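Local coordinates for inulin fructotransferase (Bacillus sp. snu-7, PDB 2INV), which breaks down inulin by intramolecular fructosyl transfer, a lyase-type reaction that releases the terminal sugars as a di-fructose anhydride, at residues A121-R129 against G160-S168; A236-N247 against F259-N270. All blocks are in the same frame, centred on the assembly; numbering follows the deposited sequence.

Contact 1 of 2, residues A121-R129 against G160-S168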
loop_
_atom_site.group_PDB
_atom_site.type_symbol
_atom_site.label_atom_id
_atom_site.label_comp_id
_atom_site.label_asym_id
_atom_site.label_seq_id
_atom_site.Cartn_x
_atom_site.Cartn_y
_atom_site.Cartn_z
ATOM N N ALA A 121 27.751 1.982 -21.839
ATOM C CA ALA A 121 26.713 1.088 -21.322
ATOM C C ALA A 121 26.387 1.544 -19.899
ATOM O O ALA A 121 26.701 0.861 -18.928
ATOM C CB ALA A 121 27.208 -0.360 -21.333
ATOM N N PRO A 122 25.769 2.730 -19.772
ATOM C CA PRO A 122 25.366 3.365 -18.513
ATOM C C PRO A 122 24.645 2.489 -17.493
ATOM O O PRO A 122 25.052 2.379 -16.333
ATOM C CB PRO A 122 24.467 4.499 -18.988
ATOM C CG PRO A 122 25.149 4.943 -20.224
ATOM C CD PRO A 122 25.516 3.638 -20.910
ATOM N N GLN A 123 23.558 1.885 -17.956
ATOM C CA GLN A 123 22.677 1.063 -17.143
ATOM C C GLN A 123 23.235 -0.250 -16.605
ATOM O O GLN A 123 23.798 -1.055 -17.350
ATOM C CB GLN A 123 21.403 0.794 -17.942
ATOM C CG GLN A 123 20.912 2.018 -18.713
ATOM C CD GLN A 123 21.365 2.037 -20.167
ATOM O OE1 GLN A 123 22.463 1.583 -20.504
ATOM N NE2 GLN A 123 20.522 2.586 -21.035
ATOM N N ALA A 124 23.054 -0.471 -15.304
ATOM C CA ALA A 124 23.514 -1.702 -14.669
ATOM C C ALA A 124 22.670 -2.799 -15.290
ATOM O O ALA A 124 23.174 -3.851 -15.685
ATOM C CB ALA A 124 23.281 -1.645 -13.159
ATOM N N PHE A 125 21.373 -2.525 -15.380
ATOM C CA PHE A 125 20.431 -3.453 -15.971
ATOM C C PHE A 125 19.644 -2.762 -17.070
ATOM O O PHE A 125 19.019 -1.720 -16.849
ATOM C CB PHE A 125 19.477 -4.006 -14.907
ATOM C CG PHE A 125 20.158 -4.873 -13.889
ATOM C CD1 PHE A 125 20.676 -4.333 -12.719
ATOM C CD2 PHE A 125 20.332 -6.234 -14.131
ATOM C CE1 PHE A 125 21.360 -5.137 -11.806
ATOM C CE2 PHE A 125 21.010 -7.037 -13.232
ATOM C CZ PHE A 125 21.527 -6.484 -12.061
ATOM N N LEU A 126 19.692 -3.345 -18.261
ATOM C CA LEU A 126 18.968 -2.807 -19.397
ATOM C C LEU A 126 18.073 -3.906 -19.923
ATOM O O LEU A 126 18.538 -4.904 -20.485
ATOM C CB LEU A 126 19.928 -2.336 -20.483
ATOM C CG LEU A 126 19.276 -1.729 -21.730
ATOM C CD1 LEU A 126 18.360 -0.570 -21.347
ATOM C CD2 LEU A 126 20.367 -1.258 -22.672
ATOM N N VAL A 127 16.781 -3.710 -19.700
ATOM C CA VAL A 127 15.763 -4.655 -20.104
ATOM C C VAL A 127 15.228 -4.264 -21.470
ATOM O O VAL A 127 14.660 -3.183 -21.641
ATOM C CB VAL A 127 14.621 -4.640 -19.084
ATOM C CG1 VAL A 127 13.631 -5.741 -19.381
ATOM C CG2 VAL A 127 15.193 -4.772 -17.683
ATOM N N LYS A 128 15.412 -5.138 -22.449
ATOM C CA LYS A 128 14.926 -4.837 -23.780
ATOM C C LYS A 128 14.949 -6.051 -24.671
ATOM O O LYS A 128 15.771 -6.949 -24.523
ATOM C CB LYS A 128 15.762 -3.728 -24.419
ATOM C CG LYS A 128 17.234 -4.094 -24.589
ATOM C CD LYS A 128 17.989 -2.951 -25.268
ATOM C CE LYS A 128 19.438 -3.348 -25.509
ATOM N NZ LYS A 128 20.168 -2.331 -26.311
ATOM N N ARG A 129 14.013 -6.083 -25.599
ATOM C CA ARG A 129 13.962 -7.183 -26.532
ATOM C C ARG A 129 13.294 -6.766 -27.810
ATOM O O ARG A 129 12.414 -5.890 -27.826
ATOM C CB ARG A 129 13.224 -8.381 -25.955
ATOM C CG ARG A 129 13.372 -9.618 -26.826
ATOM C CD ARG A 129 12.728 -10.836 -26.210
ATOM N NE ARG A 129 11.278 -10.703 -26.117
ATOM C CZ ARG A 129 10.484 -11.606 -25.554
ATOM N NH1 ARG A 129 11.001 -12.711 -25.032
ATOM N NH2 ARG A 129 9.173 -11.410 -25.514
ATOM N N GLY A 160 26.484 9.902 -14.569
ATOM C CA GLY A 160 26.166 9.154 -15.772
ATOM C C GLY A 160 25.770 7.697 -15.625
ATOM O O GLY A 160 25.740 6.973 -16.629
ATOM N N LYS A 161 25.462 7.248 -14.412
ATOM C CA LYS A 161 25.086 5.849 -14.232
ATOM C C LYS A 161 23.578 5.685 -14.059
ATOM O O LYS A 161 22.894 6.576 -13.559
ATOM C CB LYS A 161 25.773 5.274 -12.999
ATOM C CG LYS A 161 27.289 5.221 -13.094
ATOM C CD LYS A 161 27.896 5.134 -11.712
ATOM C CE LYS A 161 29.415 5.082 -11.770
ATOM N NZ LYS A 161 29.991 4.682 -10.459
ATOM N N THR A 162 23.052 4.546 -14.490
ATOM C CA THR A 162 21.632 4.263 -14.319
ATOM C C THR A 162 21.515 2.877 -13.691
ATOM O O THR A 162 22.296 1.977 -14.012
ATOM C CB THR A 162 20.848 4.288 -15.643
ATOM O OG1 THR A 162 20.898 5.604 -16.208
ATOM C CG2 THR A 162 19.381 3.930 -15.378
ATOM N N GLY A 163 20.546 2.718 -12.794
ATOM C CA GLY A 163 20.364 1.453 -12.105
ATOM C C GLY A 163 19.618 0.395 -12.893
ATOM O O GLY A 163 20.173 -0.657 -13.227
ATOM N N ILE A 164 18.342 0.652 -13.157
ATOM C CA ILE A 164 17.513 -0.282 -13.910
ATOM C C ILE A 164 16.762 0.498 -14.971
ATOM O O ILE A 164 16.071 1.473 -14.662
ATOM C CB ILE A 164 16.480 -0.976 -13.003
ATOM C CG1 ILE A 164 17.192 -1.892 -12.011
ATOM C CG2 ILE A 164 15.486 -1.776 -13.847
ATOM C CD1 ILE A 164 16.273 -2.505 -10.964
ATOM N N GLU A 165 16.904 0.094 -16.226
ATOM C CA GLU A 165 16.207 0.789 -17.297
ATOM C C GLU A 165 15.495 -0.170 -18.227
ATOM O O GLU A 165 16.095 -1.092 -18.786
ATOM C CB GLU A 165 17.164 1.671 -18.102
ATOM C CG GLU A 165 16.571 2.123 -19.414
ATOM C CD GLU A 165 17.218 3.370 -19.970
ATOM O OE1 GLU A 165 18.394 3.637 -19.645
ATOM O OE2 GLU A 165 16.535 4.092 -20.733
ATOM N N VAL A 166 14.199 0.058 -18.388
ATOM C CA VAL A 166 13.374 -0.774 -19.252
ATOM C C VAL A 166 13.057 0.031 -20.510
ATOM O O VAL A 166 12.160 0.886 -20.508
ATOM C CB VAL A 166 12.073 -1.163 -18.540
ATOM C CG1 VAL A 166 11.208 -1.995 -19.460
ATOM C CG2 VAL A 166 12.412 -1.947 -17.273
ATOM N N ALA A 167 13.785 -0.258 -21.586
ATOM C CA ALA A 167 13.620 0.469 -22.838
ATOM C C ALA A 167 12.548 -0.036 -23.814
ATOM O O ALA A 167 12.125 0.713 -24.696
ATOM C CB ALA A 167 14.957 0.542 -23.545
ATOM N N SER A 168 12.113 -1.286 -23.684
ATOM C CA SER A 168 11.088 -1.805 -24.590
ATOM C C SER A 168 9.747 -1.864 -23.883
ATOM O O SER A 168 9.691 -1.941 -22.656
ATOM C CB SER A 168 11.465 -3.203 -25.089
ATOM O OG SER A 168 12.792 -3.223 -25.594
#
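Gln-123 and Glu-165 meet through complementary torsions: the glutamine CG sits beside its backbone N (chi1 -41°) and the chain then bends at chi2, whereas the glutamate runs out extended from a CG placed trans to its own N (chi1 165°). The amide thus swings across to the carboxylate, and NE2 donates to OE1 at 2.8 Å. The acceptor lies in the amide plane, but the donor comes from above the carboxylate, the two planes being 64° apart. Alongside, Leu-126 CD1 packs on Glu-165 CG at 3.8 Å. Beneath these side chains the backbones are in parallel register: Glu-165 gives its N to Phe-125 O and receives Val-127 N on its O, both at 2.9 Å. On the opposite face Val-127 and Val-166 lie side by side, CB to CG2 3.9 Å, and Gly-163 O reaches the edge of the Phe-125 ring, 3.7 Å from CD1. Where the strands end, Ser-168 OG accepts Arg-129 N at 3.1 Å. Val-75, on the preceding strand, touches Val-127, and Val-189, on the following one, touches Val-166, continuing the aliphatic row. Such in-register stacking of like residues from coil to coil is characteristic of the right-handed parallel beta-helix.

Contact 2 of 2, residues A236-N247 against F259-N270. With 2PO (phosphonate), chain H.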
loop_
_atom_site.group_PDB
_atom_site.type_symbol
_atom_site.label_atom_id
_atom_site.label_comp_id
_atom_site.label_asym_id
_atom_site.label_seq_id
_atom_site.Cartn_x
_atom_site.Cartn_y
_atom_site.Cartn_z
ATOM N N ALA A 236 6.171 11.124 -15.193
ATOM C CA ALA A 236 5.293 10.302 -16.012
ATOM C C ALA A 236 4.997 10.968 -17.352
ATOM O O ALA A 236 4.574 12.123 -17.400
ATOM C CB ALA A 236 4.008 10.032 -15.268
ATOM N N GLU A 237 5.206 10.231 -18.439
ATOM C CA GLU A 237 4.980 10.773 -19.773
ATOM C C GLU A 237 3.850 10.090 -20.522
ATOM O O GLU A 237 3.906 8.894 -20.814
ATOM C CB GLU A 237 6.259 10.689 -20.608
ATOM C CG GLU A 237 7.444 11.419 -19.981
ATOM C CD GLU A 237 8.663 11.418 -20.880
ATOM O OE1 GLU A 237 8.719 10.580 -21.812
ATOM O OE2 GLU A 237 9.584 12.223 -20.634
ATOM N N ASN A 238 2.821 10.870 -20.834
ATOM C CA ASN A 238 1.668 10.377 -21.576
ATOM C C ASN A 238 1.128 9.088 -20.971
ATOM O O ASN A 238 0.938 8.086 -21.664
ATOM C CB ASN A 238 2.068 10.167 -23.035
ATOM C CG ASN A 238 2.850 11.344 -23.585
ATOM O OD1 ASN A 238 2.375 12.485 -23.563
ATOM N ND2 ASN A 238 4.059 11.079 -24.074
ATOM N N HIS A 239 0.903 9.132 -19.661
ATOM C CA HIS A 239 0.368 8.002 -18.922
ATOM C C HIS A 239 -1.115 8.179 -18.751
ATOM O O HIS A 239 -1.625 9.299 -18.692
ATOM C CB HIS A 239 1.017 7.873 -17.545
ATOM C CG HIS A 239 2.124 6.871 -17.497
ATOM N ND1 HIS A 239 2.025 5.682 -16.807
ATOM C CD2 HIS A 239 3.362 6.881 -18.048
ATOM C CE1 HIS A 239 3.154 5.007 -16.931
ATOM N NE2 HIS A 239 3.981 5.712 -17.678
ATOM N N GLU A 240 -1.797 7.052 -18.656
ATOM C CA GLU A 240 -3.228 7.021 -18.497
ATOM C C GLU A 240 -3.476 5.973 -17.430
ATOM O O GLU A 240 -2.877 4.902 -17.466
ATOM C CB GLU A 240 -3.856 6.621 -19.827
ATOM C CG GLU A 240 -5.281 6.108 -19.754
ATOM C CD GLU A 240 -6.306 7.167 -20.085
ATOM O OE1 GLU A 240 -5.949 8.164 -20.752
ATOM O OE2 GLU A 240 -7.482 6.987 -19.701
ATOM N N GLY A 241 -4.333 6.290 -16.467
ATOM C CA GLY A 241 -4.626 5.350 -15.398
ATOM C C GLY A 241 -3.540 5.201 -14.342
ATOM O O GLY A 241 -3.542 4.227 -13.583
ATOM N N LEU A 242 -2.622 6.161 -14.270
ATOM C CA LEU A 242 -1.557 6.100 -13.274
ATOM C C LEU A 242 -2.105 6.398 -11.886
ATOM O O LEU A 242 -2.832 7.371 -11.694
ATOM C CB LEU A 242 -0.446 7.097 -13.609
ATOM C CG LEU A 242 0.790 7.150 -12.696
ATOM C CD1 LEU A 242 1.448 5.779 -12.616
ATOM C CD2 LEU A 242 1.781 8.177 -13.224
ATOM N N LEU A 243 -1.765 5.537 -10.932
ATOM C CA LEU A 243 -2.192 5.699 -9.553
ATOM C C LEU A 243 -0.922 5.928 -8.757
ATOM O O LEU A 243 -0.003 5.109 -8.785
ATOM C CB LEU A 243 -2.872 4.428 -9.044
ATOM C CG LEU A 243 -4.179 4.543 -8.260
ATOM C CD1 LEU A 243 -4.387 3.255 -7.480
ATOM C CD2 LEU A 243 -4.140 5.724 -7.316
ATOM N N VAL A 244 -0.862 7.052 -8.062
ATOM C CA VAL A 244 0.297 7.355 -7.248
ATOM C C VAL A 244 -0.319 7.597 -5.883
ATOM O O VAL A 244 -1.080 8.545 -5.681
ATOM C CB VAL A 244 1.036 8.571 -7.813
ATOM C CG1 VAL A 244 2.261 8.879 -6.973
ATOM C CG2 VAL A 244 1.456 8.272 -9.248
ATOM N N THR A 245 0.017 6.715 -4.949
ATOM C CA THR A 245 -0.578 6.760 -3.628
ATOM C C THR A 245 0.332 6.243 -2.508
ATOM O O THR A 245 1.166 5.363 -2.721
ATOM C CB THR A 245 -1.853 5.906 -3.658
ATOM O OG1 THR A 245 -1.653 4.348 -3.559
ATOM C CG2 THR A 245 -2.865 6.227 -4.686
ATOM N N GLY A 246 0.140 6.788 -1.310
ATOM C CA GLY A 246 0.909 6.366 -0.151
ATOM C C GLY A 246 2.419 6.437 -0.273
ATOM O O GLY A 246 3.131 5.626 0.310
ATOM N N ASN A 247 2.918 7.404 -1.029
ATOM C CA ASN A 247 4.355 7.562 -1.181
ATOM C C ASN A 247 4.805 8.701 -0.288
ATOM O O ASN A 247 4.056 9.652 -0.054
ATOM C CB ASN A 247 4.712 7.889 -2.634
ATOM C CG ASN A 247 4.371 6.767 -3.583
ATOM O OD1 ASN A 247 5.082 5.761 -3.663
ATOM N ND2 ASN A 247 3.267 6.928 -4.304
ATOM N N PHE A 259 4.058 15.203 -14.215
ATOM C CA PHE A 259 3.346 14.551 -15.304
ATOM C C PHE A 259 3.385 15.421 -16.554
ATOM O O PHE A 259 3.137 16.618 -16.473
ATOM C CB PHE A 259 1.854 14.398 -14.975
ATOM C CG PHE A 259 1.531 13.419 -13.883
ATOM C CD1 PHE A 259 2.497 12.579 -13.346
ATOM C CD2 PHE A 259 0.212 13.303 -13.429
ATOM C CE1 PHE A 259 2.152 11.632 -12.371
ATOM C CE2 PHE A 259 -0.132 12.370 -12.470
ATOM C CZ PHE A 259 0.838 11.531 -11.939
ATOM N N THR A 260 3.721 14.857 -17.704
ATOM C CA THR A 260 3.613 15.659 -18.903
ATOM C C THR A 260 2.635 14.936 -19.804
ATOM O O THR A 260 2.846 13.788 -20.189
ATOM C CB THR A 260 4.946 15.922 -19.659
ATOM O OG1 THR A 260 4.639 16.515 -20.934
ATOM C CG2 THR A 260 5.733 14.651 -19.864
ATOM N N GLY A 261 1.536 15.622 -20.094
ATOM C CA GLY A 261 0.509 15.074 -20.956
ATOM C C GLY A 261 -0.127 13.777 -20.488
ATOM O O GLY A 261 -0.479 12.940 -21.316
ATOM N N CYS A 262 -0.255 13.573 -19.181
ATOM C CA CYS A 262 -0.889 12.354 -18.701
ATOM C C CYS A 262 -2.370 12.674 -18.555
ATOM O O CYS A 262 -2.734 13.825 -18.296
ATOM C CB CYS A 262 -0.297 11.927 -17.356
ATOM S SG CYS A 262 1.495 11.725 -17.374
ATOM N N ASN A 263 -3.227 11.672 -18.723
ATOM C CA ASN A 263 -4.661 11.909 -18.602
ATOM C C ASN A 263 -5.304 10.900 -17.664
ATOM O O ASN A 263 -4.893 9.745 -17.598
ATOM C CB ASN A 263 -5.340 11.820 -19.973
ATOM C CG ASN A 263 -4.790 12.822 -20.961
ATOM O OD1 ASN A 263 -4.694 14.017 -20.672
ATOM N ND2 ASN A 263 -4.423 12.341 -22.141
ATOM N N ARG A 264 -6.325 11.348 -16.946
ATOM C CA ARG A 264 -7.051 10.496 -16.017
ATOM C C ARG A 264 -6.179 9.738 -15.024
ATOM O O ARG A 264 -6.408 8.551 -14.775
ATOM C CB ARG A 264 -7.889 9.473 -16.778
ATOM C CG ARG A 264 -8.932 10.061 -17.678
ATOM C CD ARG A 264 -8.626 9.721 -19.118
ATOM N NE ARG A 264 -9.209 10.720 -20.002
ATOM C CZ ARG A 264 -8.825 10.942 -21.251
ATOM N NH1 ARG A 264 -7.850 10.231 -21.782
ATOM N NH2 ARG A 264 -9.404 11.901 -21.958
ATOM N N CYS A 265 -5.180 10.400 -14.457
ATOM C CA CYS A 265 -4.330 9.726 -13.484
ATOM C C CYS A 265 -4.761 10.204 -12.111
ATOM O O CYS A 265 -5.608 11.107 -12.010
ATOM C CB CYS A 265 -2.854 10.056 -13.722
ATOM S SG CYS A 265 -2.231 9.512 -15.327
ATOM N N SER A 266 -4.192 9.616 -11.062
ATOM C CA SER A 266 -4.570 10.022 -9.716
ATOM C C SER A 266 -3.396 10.061 -8.755
ATOM O O SER A 266 -2.631 9.094 -8.644
ATOM C CB SER A 266 -5.649 9.081 -9.169
ATOM O OG SER A 266 -5.935 9.371 -7.817
ATOM N N VAL A 267 -3.262 11.188 -8.061
ATOM C CA VAL A 267 -2.202 11.364 -7.082
ATOM C C VAL A 267 -2.913 11.657 -5.765
ATOM O O VAL A 267 -3.323 12.792 -5.495
ATOM C CB VAL A 267 -1.280 12.522 -7.490
ATOM C CG1 VAL A 267 -0.211 12.747 -6.441
ATOM C CG2 VAL A 267 -0.631 12.197 -8.834
ATOM N N THR A 268 -3.042 10.613 -4.952
ATOM C CA THR A 268 -3.761 10.686 -3.692
ATOM C C THR A 268 -3.069 10.037 -2.496
ATOM O O THR A 268 -2.333 9.061 -2.645
ATOM C CB THR A 268 -5.119 9.987 -3.855
ATOM O OG1 THR A 268 -5.751 10.441 -5.059
ATOM C CG2 THR A 268 -6.006 10.258 -2.654
ATOM N N SER A 269 -3.329 10.580 -1.310
ATOM C CA SER A 269 -2.786 10.030 -0.069
ATOM C C SER A 269 -1.260 9.954 -0.057
ATOM O O SER A 269 -0.686 8.914 0.256
ATOM C CB SER A 269 -3.363 8.629 0.155
ATOM O OG SER A 269 -4.777 8.664 0.140
ATOM N N ASN A 270 -0.605 11.059 -0.392
ATOM C CA ASN A 270 0.849 11.105 -0.412
ATOM C C ASN A 270 1.389 12.195 0.493
ATOM O O ASN A 270 0.682 13.135 0.849
ATOM C CB ASN A 270 1.366 11.354 -1.836
ATOM C CG ASN A 270 1.019 10.230 -2.789
ATOM O OD1 ASN A 270 1.607 9.147 -2.742
ATOM N ND2 ASN A 270 0.055 10.484 -3.664
HETATM P P 2PO H . -2.611 3.251 0.104
HETATM O O1P 2PO H . -3.572 2.032 -0.182
HETATM O O2P 2PO H . -1.594 3.339 -1.112
HETATM O O3P 2PO H . -1.999 3.314 1.463
HETATM O O HOH W 1 4.024 14.578 -22.851
HETATM O O HOH W 2 -3.944 9.213 -22.383
#
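Asn-247 and Asn-270 form a step of an asparagine ladder, a hallmark of turns in parallel beta-helices. The two amides lie side by side, their planes only 11° apart, and Asn-270 OD1 accepts both the backbone N of Asn-247 at 2.8 Å and its ND2 at 3.2 Å; that ND2 is also bonded to Val-220 O. The other end of the Asn-270 amide donates ND2 to Val-244 O at 3.0 Å, from 56° above the carbonyl plane, while Thr-268 N meets the same oxygen nearly head-on. Replacing Asn-270 with alanine would probably cost Asn-247 N its acceptor and Val-244 O one of its two donors, leaving the turn less firmly tied to the next coil. The ladder runs on in both directions, since Asn-247 OD1 accepts Asn-223 N and Asn-294 OD1 accepts Asn-270 N. Farther inside, the buried Phe-259 ring packs against Leu-242, CE1 3.6 Å from CD2, and Cys-262 SG accepts His-239 N at 3.5 Å. At the outer corner Arg-264 forms a salt bridge with Glu-240, NH1 donating to the syn lone pair of OE1 at 3.0 Å, while Arg-264 NE pairs with Glu-288. Beside the turn, at the subunit junction, a phosphonate hydrogen-bonds to Thr-245 OG1 of all three chains; here OG1, turned between its backbone N and carbonyl carbon (chi1 79°), donates to phosphonate O2P.

In the fold
Contact 1 closes before contact 2 opens along the chain, and both join successive coils of the same beta-helix. Their centres are about 23 Å apart and their nearest atoms about 10 Å, so they do not touch. Coils between them carry two residues of a glycan pocket: Asp-193 lies on strand 185-193, which pairs with 162-166, and Gln-216 on strand 215-216, which pairs with 232-240; Arg-134 completes the group. Contact 2 has the side chain of Glu-240 about 7 Å from a bound fructose. The assembly also separates them: Arg-129 is the residue of contact 1 that reaches the second subunit, whereas contact 2 meets both other chains, with Ser-269 OG hydrogen-bonded to Ser-269 OG of the second and third subunits.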